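PDB 4OVY: haloacid dehalogenase domain protein hydrolase from Planctomyces limnophilus, which is probably a metal-dependent hydrolase of the haloacid dehalogenase superfamily, perhaps a phosphatase, and binds calcium in the crystal. Local coordinates for residues M104-F115 with R195-E206; F115-I123 with I165-K173. All blocks are in the same frame, centred on the assembly; numbering follows the deposited sequence.

How the contacts relate
Helix 112-125 carries both contacts. Its N-terminal turn, with the loop leading into it from helix 95-106, meets strand 198-204 in contact 1; the turns that follow meet helix 165-168 and the bend after it in contact 2. F115 belongs to both, and the centres lie 14 Å apart on the same side of the chain's centre. In sequence, residues 165-173 fall between the two halves of contact 1. Because 198-204 pairs antiparallel with strand 183-195, which itself joins the central sheet, the helix is tied to that sheet's hairpin extension at one end and packed farther along against F167, whose side chain is about 6 Å from that of the calcium ligand D44. Both contacts also touch the second subunit.

Contact 1: M104-F115 with R195-E206; sequences MATHAGMTDDEF and RDGKPVLVRLAE
R203 lays its guanidinium flat on the F115 ring: the planes differ by 17°, and CZ stands 4.1 Å from the ring centroid, 10° off its normal, a cation-pi stack. With CG beside the backbone N (chi1 -62°) and a bend at chi3, the arginine chain curls back so that NE donates to H107 O at 3.2 Å, from above the carbonyl plane. With an alanine here, the F115 face is likely to lose its cationic cover and H107 O this donor.

Around this pair the backbones join, R203 N to M110 O at 2.9 Å and G109 N to R203 O at 2.8 Å. D112 N continues the series to L201 O, and T111 bridges V202. Farther along, R195 NH2 reaches G109 O at 2.9 Å within its own guanidinium plane, while NE of R195 is salt-bridged to E193.

T111 and E114 form a capping box: E114 N donates to T111 OG1, and T111 N to E114 OE1. The box caps the helix start, and two waters carry E114 on to R195 NH1. Hairpin and helix start are thus joined through three backbone bonds and two arginine donors that end on main-chain carbonyls, with R203 also stacked on F115.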
loop_
_atom_site.group_PDB
_atom_site.type_symbol
_atom_site.label_atom_id
_atom_site.label_comp_id
_atom_site.label_asym_id
_atom_site.label_seq_id
_atom_site.Cartn_x
_atom_site.Cartn_y
_atom_site.Cartn_z
HETATM N N MSE A 104 10.680 7.325 16.036
HETATM C CA MSE A 104 9.896 8.539 15.801
HETATM C C MSE A 104 10.478 9.712 16.546
HETATM O O MSE A 104 10.659 10.784 15.969
HETATM C CB MSE A 104 8.458 8.294 16.273
HETATM C CG MSE A 104 7.536 9.508 16.230
HETATM SE SE MSE A 104 5.947 9.164 17.349
HETATM C CE MSE A 104 6.769 9.358 19.137
ATOM N N ALA A 105 10.777 9.522 17.830
ATOM C CA ALA A 105 11.242 10.622 18.678
ATOM C C ALA A 105 12.638 11.126 18.302
ATOM O O ALA A 105 12.992 12.249 18.643
ATOM C CB ALA A 105 11.215 10.211 20.145
ATOM N N THR A 106 13.417 10.297 17.607
ATOM C CA THR A 106 14.812 10.603 17.312
ATOM C C THR A 106 15.060 11.023 15.868
ATOM O O THR A 106 16.180 11.398 15.531
ATOM C CB THR A 106 15.729 9.407 17.656
ATOM O OG1 THR A 106 15.230 8.204 17.054
ATOM C CG2 THR A 106 15.800 9.220 19.168
ATOM N N HIS A 107 14.033 10.965 15.018
ATOM C CA HIS A 107 14.178 11.340 13.607
ATOM C C HIS A 107 13.061 12.225 13.060
ATOM O O HIS A 107 12.859 12.287 11.848
ATOM C CB HIS A 107 14.293 10.075 12.767
ATOM C CG HIS A 107 15.490 9.256 13.107
ATOM N ND1 HIS A 107 15.507 8.373 14.163
ATOM C CD2 HIS A 107 16.728 9.221 12.565
ATOM C CE1 HIS A 107 16.699 7.809 14.244
ATOM N NE2 HIS A 107 17.456 8.306 13.283
ATOM N N ALA A 108 12.342 12.916 13.937
ATOM C CA ALA A 108 11.278 13.821 13.510
ATOM C C ALA A 108 11.882 15.088 12.924
ATOM O O ALA A 108 12.941 15.521 13.354
ATOM C CB ALA A 108 10.369 14.171 14.682
ATOM N N GLY A 109 11.210 15.668 11.936
ATOM C CA GLY A 109 11.637 16.934 11.339
ATOM C C GLY A 109 12.550 16.810 10.131
ATOM O O GLY A 109 12.816 17.805 9.449
HETATM N N MSE A 110 13.047 15.607 9.868
HETATM C CA MSE A 110 13.878 15.362 8.686
HETATM C C MSE A 110 13.019 14.777 7.598
HETATM O O MSE A 110 11.914 14.290 7.857
HETATM C CB MSE A 110 15.068 14.463 9.037
HETATM C CG MSE A 110 14.716 12.996 9.241
HETATM SE SE MSE A 110 16.343 11.912 9.515
HETATM C CE MSE A 110 17.022 12.853 11.114
ATOM N N THR A 111 13.518 14.822 6.368
ATOM C CA THR A 111 12.775 14.280 5.240
ATOM C C THR A 111 12.900 12.769 5.171
ATOM O O THR A 111 13.790 12.175 5.789
ATOM C CB THR A 111 13.236 14.858 3.890
ATOM O OG1 THR A 111 14.568 14.425 3.616
ATOM C CG2 THR A 111 13.182 16.387 3.900
ATOM N N ASP A 112 12.004 12.161 4.399
ATOM C CA ASP A 112 12.079 10.731 4.083
ATOM C C ASP A 112 13.437 10.345 3.482
ATOM O O ASP A 112 14.035 9.349 3.882
ATOM C CB ASP A 112 10.924 10.305 3.155
ATOM C CG ASP A 112 10.858 11.104 1.841
ATOM O OD1 ASP A 112 11.373 12.240 1.748
ATOM O OD2 ASP A 112 10.262 10.582 0.882
ATOM N N ASP A 113 13.935 11.151 2.552
ATOM C CA ASP A 113 15.226 10.880 1.925
ATOM C C ASP A 113 16.390 10.987 2.913
ATOM O O ASP A 113 17.346 10.213 2.837
ATOM C CB ASP A 113 15.453 11.819 0.736
ATOM C CG ASP A 113 14.602 11.462 -0.473
ATOM O OD1 ASP A 113 13.958 10.391 -0.500
ATOM O OD2 ASP A 113 14.579 12.267 -1.419
ATOM N N GLU A 114 16.316 11.940 3.839
ATOM C CA GLU A 114 17.350 12.084 4.859
ATOM C C GLU A 114 17.390 10.840 5.753
ATOM O O GLU A 114 18.470 10.298 6.038
ATOM C CB GLU A 114 17.130 13.378 5.664
ATOM C CG GLU A 114 17.531 14.609 4.854
ATOM C CD GLU A 114 17.050 15.946 5.394
ATOM O OE1 GLU A 114 16.179 16.016 6.289
ATOM O OE2 GLU A 114 17.554 16.963 4.880
ATOM N N PHE A 115 16.213 10.364 6.154
ATOM C CA PHE A 115 16.124 9.168 6.979
ATOM C C PHE A 115 16.657 7.939 6.226
ATOM O O PHE A 115 17.398 7.143 6.791
ATOM C CB PHE A 115 14.688 8.929 7.443
ATOM C CG PHE A 115 14.553 7.774 8.385
ATOM C CD1 PHE A 115 14.998 7.879 9.694
ATOM C CD2 PHE A 115 14.008 6.571 7.959
ATOM C CE1 PHE A 115 14.893 6.806 10.572
ATOM C CE2 PHE A 115 13.897 5.500 8.826
ATOM C CZ PHE A 115 14.342 5.617 10.135
ATOM N N ARG A 195 10.982 22.507 0.415
ATOM C CA ARG A 195 12.181 23.029 1.059
ATOM C C ARG A 195 13.138 23.464 -0.036
ATOM O O ARG A 195 13.547 22.644 -0.863
ATOM C CB ARG A 195 12.816 21.963 1.944
ATOM C CG ARG A 195 12.049 21.719 3.236
ATOM C CD ARG A 195 12.776 20.733 4.133
ATOM N NE ARG A 195 12.068 20.507 5.390
ATOM C CZ ARG A 195 12.535 19.784 6.406
ATOM N NH1 ARG A 195 13.728 19.194 6.334
ATOM N NH2 ARG A 195 11.805 19.650 7.508
ATOM N N ASP A 196 13.475 24.753 -0.059
ATOM C CA ASP A 196 14.310 25.325 -1.125
ATOM C C ASP A 196 13.684 25.076 -2.499
ATOM O O ASP A 196 14.389 24.822 -3.470
ATOM C CB ASP A 196 15.748 24.756 -1.080
ATOM C CG ASP A 196 16.682 25.561 -0.207
ATOM O OD1 ASP A 196 16.224 26.121 0.812
ATOM O OD2 ASP A 196 17.898 25.620 -0.528
ATOM N N GLY A 197 12.355 25.132 -2.570
ATOM C CA GLY A 197 11.628 24.894 -3.819
ATOM C C GLY A 197 11.488 23.429 -4.208
ATOM O O GLY A 197 10.904 23.116 -5.242
ATOM N N LYS A 198 12.004 22.534 -3.369
ATOM C CA LYS A 198 12.010 21.097 -3.640
ATOM C C LYS A 198 10.868 20.425 -2.866
ATOM O O LYS A 198 10.818 20.531 -1.645
ATOM C CB LYS A 198 13.360 20.516 -3.218
ATOM C CG LYS A 198 13.470 19.000 -3.185
ATOM C CD LYS A 198 14.914 18.595 -2.900
ATOM C CE LYS A 198 15.011 17.224 -2.258
ATOM N NZ LYS A 198 14.442 16.161 -3.124
ATOM N N PRO A 199 9.951 19.728 -3.569
ATOM C CA PRO A 199 8.906 19.001 -2.840
ATOM C C PRO A 199 9.458 17.820 -2.040
ATOM O O PRO A 199 10.193 16.986 -2.580
ATOM C CB PRO A 199 7.967 18.512 -3.955
ATOM C CG PRO A 199 8.283 19.361 -5.142
ATOM C CD PRO A 199 9.743 19.663 -5.026
ATOM N N VAL A 200 9.107 17.758 -0.759
ATOM C CA VAL A 200 9.599 16.711 0.131
ATOM C C VAL A 200 8.492 16.216 1.053
ATOM O O VAL A 200 7.476 16.895 1.248
ATOM C CB VAL A 200 10.774 17.192 1.013
ATOM C CG1 VAL A 200 11.936 17.696 0.164
ATOM C CG2 VAL A 200 10.326 18.265 2.000
ATOM N N LEU A 201 8.696 15.026 1.606
ATOM C CA LEU A 201 7.878 14.532 2.709
ATOM C C LEU A 201 8.727 14.579 3.965
ATOM O O LEU A 201 9.861 14.083 3.974
ATOM C CB LEU A 201 7.396 13.101 2.476
ATOM C CG LEU A 201 6.205 12.865 1.534
ATOM C CD1 LEU A 201 5.013 13.767 1.853
ATOM C CD2 LEU A 201 6.610 13.017 0.084
ATOM N N VAL A 202 8.158 15.163 5.018
ATOM C CA VAL A 202 8.836 15.368 6.291
ATOM C C VAL A 202 8.222 14.454 7.345
ATOM O O VAL A 202 6.997 14.360 7.461
ATOM C CB VAL A 202 8.703 16.840 6.742
ATOM C CG1 VAL A 202 9.335 17.058 8.110
ATOM C CG2 VAL A 202 9.340 17.750 5.709
ATOM N N ARG A 203 9.082 13.800 8.119
ATOM C CA ARG A 203 8.652 12.923 9.202
ATOM C C ARG A 203 8.141 13.727 10.405
ATOM O O ARG A 203 8.786 14.675 10.859
ATOM C CB ARG A 203 9.809 12.035 9.645
ATOM C CG ARG A 203 10.339 11.094 8.571
ATOM C CD ARG A 203 11.628 10.435 9.029
ATOM N NE ARG A 203 11.462 9.842 10.351
ATOM C CZ ARG A 203 11.072 8.595 10.598
ATOM N NH1 ARG A 203 10.824 7.736 9.612
ATOM N NH2 ARG A 203 10.943 8.198 11.863
ATOM N N LEU A 204 6.982 13.335 10.918
ATOM C CA LEU A 204 6.391 13.960 12.094
ATOM C C LEU A 204 6.646 13.132 13.353
ATOM O O LEU A 204 6.960 11.941 13.280
ATOM C CB LEU A 204 4.892 14.137 11.888
ATOM C CG LEU A 204 4.471 14.936 10.650
ATOM C CD1 LEU A 204 2.955 15.028 10.594
ATOM C CD2 LEU A 204 5.101 16.324 10.658
ATOM N N ALA A 205 6.517 13.778 14.508
ATOM C CA ALA A 205 6.640 13.104 15.797
ATOM C C ALA A 205 5.269 12.582 16.203
ATOM O O ALA A 205 4.760 12.890 17.278
ATOM C CB ALA A 205 7.188 14.069 16.847
ATOM N N GLU A 206 4.679 11.784 15.321
ATOM C CA GLU A 206 3.335 11.275 15.499
ATOM C C GLU A 206 3.273 9.896 14.860
ATOM O O GLU A 206 3.759 9.719 13.746
ATOM C CB GLU A 206 2.354 12.223 14.818
ATOM C CG GLU A 206 0.961 12.226 15.398
ATOM C CD GLU A 206 0.033 13.170 14.655
ATOM O OE1 GLU A 206 0.525 14.163 14.066
ATOM O OE2 GLU A 206 -1.189 12.909 14.652
HETATM O O HOH W 1 9.680 10.831 13.295
HETATM O O HOH W 2 11.227 13.929 -0.161
HETATM O O HOH W 3 13.870 14.786 -0.709
HETATM O O HOH W 4 15.749 19.025 4.409
HETATM O O HOH W 5 16.040 18.159 7.845
#

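Contact 2: F115-I123 with I165-K173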
loop_
_atom_site.group_PDB
_atom_site.type_symbol
_atom_site.label_atom_id
_atom_site.label_comp_id
_atom_site.label_asym_id
_atom_site.label_seq_id
_atom_site.Cartn_x
_atom_site.Cartn_y
_atom_site.Cartn_z
ATOM N N PHE A 115 16.213 10.364 6.154
ATOM C CA PHE A 115 16.124 9.168 6.979
ATOM C C PHE A 115 16.657 7.939 6.226
ATOM O O PHE A 115 17.398 7.143 6.791
ATOM C CB PHE A 115 14.688 8.929 7.443
ATOM C CG PHE A 115 14.553 7.774 8.385
ATOM C CD1 PHE A 115 14.998 7.879 9.694
ATOM C CD2 PHE A 115 14.008 6.571 7.959
ATOM C CE1 PHE A 115 14.893 6.806 10.572
ATOM C CE2 PHE A 115 13.897 5.500 8.826
ATOM C CZ PHE A 115 14.342 5.617 10.135
ATOM N N GLU A 116 16.271 7.796 4.958
ATOM C CA GLU A 116 16.764 6.702 4.116
ATOM C C GLU A 116 18.290 6.679 4.067
ATOM O O GLU A 116 18.898 5.621 4.230
ATOM C CB GLU A 116 16.187 6.795 2.694
ATOM C CG GLU A 116 16.740 5.734 1.744
ATOM C CD GLU A 116 16.153 5.779 0.349
ATOM O OE1 GLU A 116 16.647 5.031 -0.514
ATOM O OE2 GLU A 116 15.207 6.544 0.103
ATOM N N ASN A 117 18.906 7.843 3.852
ATOM C CA ASN A 117 20.377 7.942 3.836
ATOM C C ASN A 117 21.019 7.486 5.144
ATOM O O ASN A 117 22.050 6.820 5.143
ATOM C CB ASN A 117 20.819 9.373 3.513
ATOM C CG ASN A 117 20.527 9.771 2.074
ATOM O OD1 ASN A 117 20.316 8.921 1.203
ATOM N ND2 ASN A 117 20.519 11.078 1.815
ATOM N N ILE A 118 20.401 7.852 6.261
ATOM C CA ILE A 118 20.857 7.432 7.580
ATOM C C ILE A 118 20.785 5.910 7.741
ATOM O O ILE A 118 21.747 5.281 8.184
ATOM C CB ILE A 118 20.061 8.161 8.695
ATOM C CG1 ILE A 118 20.546 9.610 8.782
ATOM C CG2 ILE A 118 20.234 7.471 10.045
ATOM C CD1 ILE A 118 19.664 10.530 9.595
ATOM N N VAL A 119 19.647 5.328 7.383
ATOM C CA VAL A 119 19.479 3.875 7.430
ATOM C C VAL A 119 20.489 3.157 6.525
ATOM O O VAL A 119 21.104 2.172 6.927
ATOM C CB VAL A 119 18.047 3.466 7.022
ATOM C CG1 VAL A 119 17.949 1.958 6.812
ATOM C CG2 VAL A 119 17.044 3.919 8.075
ATOM N N THR A 120 20.642 3.649 5.306
ATOM C CA THR A 120 21.531 3.018 4.318
ATOM C C THR A 120 22.986 3.022 4.774
ATOM O O THR A 120 23.694 2.022 4.648
ATOM C CB THR A 120 21.391 3.714 2.958
ATOM O OG1 THR A 120 20.057 3.509 2.480
ATOM C CG2 THR A 120 22.393 3.160 1.941
ATOM N N GLU A 121 23.431 4.148 5.313
ATOM C CA GLU A 121 24.775 4.244 5.836
ATOM C C GLU A 121 24.973 3.343 7.053
ATOM O O GLU A 121 25.993 2.673 7.159
ATOM C CB GLU A 121 25.122 5.695 6.146
ATOM C CG GLU A 121 25.293 6.532 4.890
ATOM C CD GLU A 121 26.421 6.023 4.008
ATOM O OE1 GLU A 121 27.597 6.328 4.313
ATOM O OE2 GLU A 121 26.125 5.311 3.017
ATOM N N TRP A 122 23.993 3.292 7.946
ATOM C CA TRP A 122 24.109 2.428 9.115
ATOM C C TRP A 122 24.163 0.956 8.719
ATOM O O TRP A 122 25.011 0.209 9.202
ATOM C CB TRP A 122 22.950 2.641 10.089
ATOM C CG TRP A 122 23.103 1.804 11.313
ATOM C CD1 TRP A 122 23.819 2.118 12.431
ATOM C CD2 TRP A 122 22.560 0.498 11.538
ATOM N NE1 TRP A 122 23.742 1.097 13.343
ATOM C CE2 TRP A 122 22.983 0.086 12.818
ATOM C CE3 TRP A 122 21.756 -0.366 10.784
ATOM C CZ2 TRP A 122 22.621 -1.144 13.367
ATOM C CZ3 TRP A 122 21.402 -1.596 11.334
ATOM C CH2 TRP A 122 21.836 -1.969 12.609
ATOM N N ILE A 123 23.261 0.531 7.843
ATOM C CA ILE A 123 23.137 -0.899 7.565
ATOM C C ILE A 123 24.307 -1.446 6.737
ATOM O O ILE A 123 24.519 -2.654 6.683
ATOM C CB ILE A 123 21.765 -1.256 6.941
ATOM C CG1 ILE A 123 21.380 -2.697 7.317
ATOM C CG2 ILE A 123 21.766 -1.029 5.434
ATOM C CD1 ILE A 123 19.900 -2.913 7.487
ATOM N N ILE A 165 8.605 0.503 8.383
ATOM C CA ILE A 165 8.548 0.362 6.941
ATOM C C ILE A 165 9.769 1.026 6.278
ATOM O O ILE A 165 10.376 0.457 5.371
ATOM C CB ILE A 165 7.186 0.890 6.422
ATOM C CG1 ILE A 165 6.894 0.417 5.008
ATOM C CG2 ILE A 165 7.095 2.407 6.504
ATOM C CD1 ILE A 165 5.530 0.860 4.521
ATOM N N GLU A 166 10.168 2.190 6.788
ATOM C CA GLU A 166 11.275 2.949 6.212
ATOM C C GLU A 166 12.653 2.472 6.661
ATOM O O GLU A 166 13.671 2.865 6.080
ATOM C CB GLU A 166 11.093 4.447 6.488
ATOM C CG GLU A 166 9.823 5.048 5.883
ATOM C CD GLU A 166 9.608 4.706 4.406
ATOM O OE1 GLU A 166 10.595 4.559 3.645
ATOM O OE2 GLU A 166 8.435 4.593 3.988
ATOM N N PHE A 167 12.695 1.626 7.685
ATOM C CA PHE A 167 13.928 0.918 8.020
ATOM C C PHE A 167 14.226 -0.194 7.006
ATOM O O PHE A 167 15.389 -0.483 6.737
ATOM C CB PHE A 167 13.864 0.321 9.423
ATOM C CG PHE A 167 15.136 -0.335 9.841
ATOM C CD1 PHE A 167 16.249 0.438 10.166
ATOM C CD2 PHE A 167 15.245 -1.722 9.874
ATOM C CE1 PHE A 167 17.439 -0.160 10.534
ATOM C CE2 PHE A 167 16.436 -2.324 10.239
ATOM C CZ PHE A 167 17.531 -1.543 10.572
HETATM N N MSE A 168 13.182 -0.825 6.471
HETATM C CA MSE A 168 13.356 -1.986 5.570
HETATM C C MSE A 168 13.438 -1.599 4.115
HETATM O O MSE A 168 14.161 -2.229 3.332
HETATM C CB MSE A 168 12.184 -2.950 5.759
HETATM C CG MSE A 168 12.183 -3.545 7.167
HETATM SE SE MSE A 168 10.643 -4.754 7.402
HETATM C CE MSE A 168 9.202 -3.419 7.469
ATOM N N ARG A 169 12.705 -0.561 3.730
ATOM C CA ARG A 169 12.583 -0.185 2.314
ATOM C C ARG A 169 13.877 0.148 1.570
ATOM O O ARG A 169 13.964 -0.117 0.376
ATOM C CB ARG A 169 11.586 0.960 2.130
ATOM C CG ARG A 169 10.147 0.486 2.047
ATOM C CD ARG A 169 9.171 1.644 2.036
ATOM N NE ARG A 169 7.850 1.224 1.573
ATOM C CZ ARG A 169 6.743 1.954 1.663
ATOM N NH1 ARG A 169 6.751 3.156 2.235
ATOM N NH2 ARG A 169 5.617 1.482 1.169
ATOM N N PRO A 170 14.877 0.733 2.255
ATOM C CA PRO A 170 16.100 1.075 1.534
ATOM C C PRO A 170 16.868 -0.114 0.928
ATOM O O PRO A 170 17.578 0.075 -0.057
ATOM C CB PRO A 170 16.953 1.778 2.596
ATOM C CG PRO A 170 15.969 2.302 3.586
ATOM C CD PRO A 170 14.875 1.284 3.624
ATOM N N TRP A 171 16.718 -1.306 1.500
ATOM C CA TRP A 171 17.538 -2.463 1.113
ATOM C C TRP A 171 16.754 -3.728 0.724
ATOM O O TRP A 171 17.347 -4.685 0.210
ATOM C CB TRP A 171 18.523 -2.791 2.245
ATOM C CG TRP A 171 17.867 -2.956 3.581
ATOM C CD1 TRP A 171 17.643 -1.979 4.514
ATOM C CD2 TRP A 171 17.339 -4.160 4.129
ATOM N NE1 TRP A 171 17.004 -2.504 5.611
ATOM C CE2 TRP A 171 16.802 -3.841 5.401
ATOM C CE3 TRP A 171 17.257 -5.477 3.672
ATOM C CZ2 TRP A 171 16.204 -4.798 6.219
ATOM C CZ3 TRP A 171 16.661 -6.429 4.489
ATOM C CH2 TRP A 171 16.143 -6.084 5.746
ATOM N N ALA A 172 15.443 -3.740 0.952
ATOM C CA ALA A 172 14.645 -4.968 0.766
ATOM C C ALA A 172 14.598 -5.448 -0.690
ATOM O O ALA A 172 14.503 -6.658 -0.950
ATOM C CB ALA A 172 13.229 -4.780 1.317
ATOM N N LYS A 173 14.665 -4.517 -1.641
ATOM C CA LYS A 173 14.629 -4.905 -3.048
ATOM C C LYS A 173 15.906 -5.635 -3.420
ATOM O O LYS A 173 15.840 -6.710 -4.014
ATOM C CB LYS A 173 14.418 -3.715 -3.972
ATOM C CG LYS A 173 13.952 -4.126 -5.361
ATOM C CD LYS A 173 13.958 -2.932 -6.300
ATOM C CE LYS A 173 15.313 -2.747 -6.963
ATOM N NZ LYS A 173 15.381 -3.495 -8.249
#
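V119 is the central bump of this interface, pressing into a hollow bounded by the F167 carbonyl, the F167 ring and P170. Its CG1 branch lies anti to the backbone N (chi1 169°), and from there it comes within 3.5 Å of F167 O and 3.8 Å of P170 CG; the second branch, CG2, faces E166 O and F167 CD1.

P170 is the answering bump. Its CB and CG enter between E116, V119 and T120, lying across V119. CG of P170 also meets E116 CG, where the two side chains run alongside but oppositely directed, and P170 CB lies 3.6 Å from T120 OG1. That hydroxyl donates to E116 O, one turn back on its own helix. At the helix's earlier end, F115 CE2 meets E166 CB at 3.8 Å.

F167 pushes its ring tip toward the later turns: CZ sits 3.9 Å from W122 CZ3, which approaches at the F167 ring edge, and near I123 CD1. The same I123 methyl lies over one face of W171, 3.8 Å from the centroid of its five-membered ring, a CH-pi contact. Tilted from its ring plane, W171 NE1 donates to F167 O at 2.8 Å on a carbonyl lone pair, which would help fix the indole with one face to I123.

F59 and V55 of helix 55-67 also touch F167 and W122. The F167 side chain is about 6 Å from that of D44, so this apolar interface joins helix 112-125 to a segment near the calcium site, whose ligands D42 and D44 fit the DxDx(T/V) pattern of haloacid dehalogenase-type hydrolases.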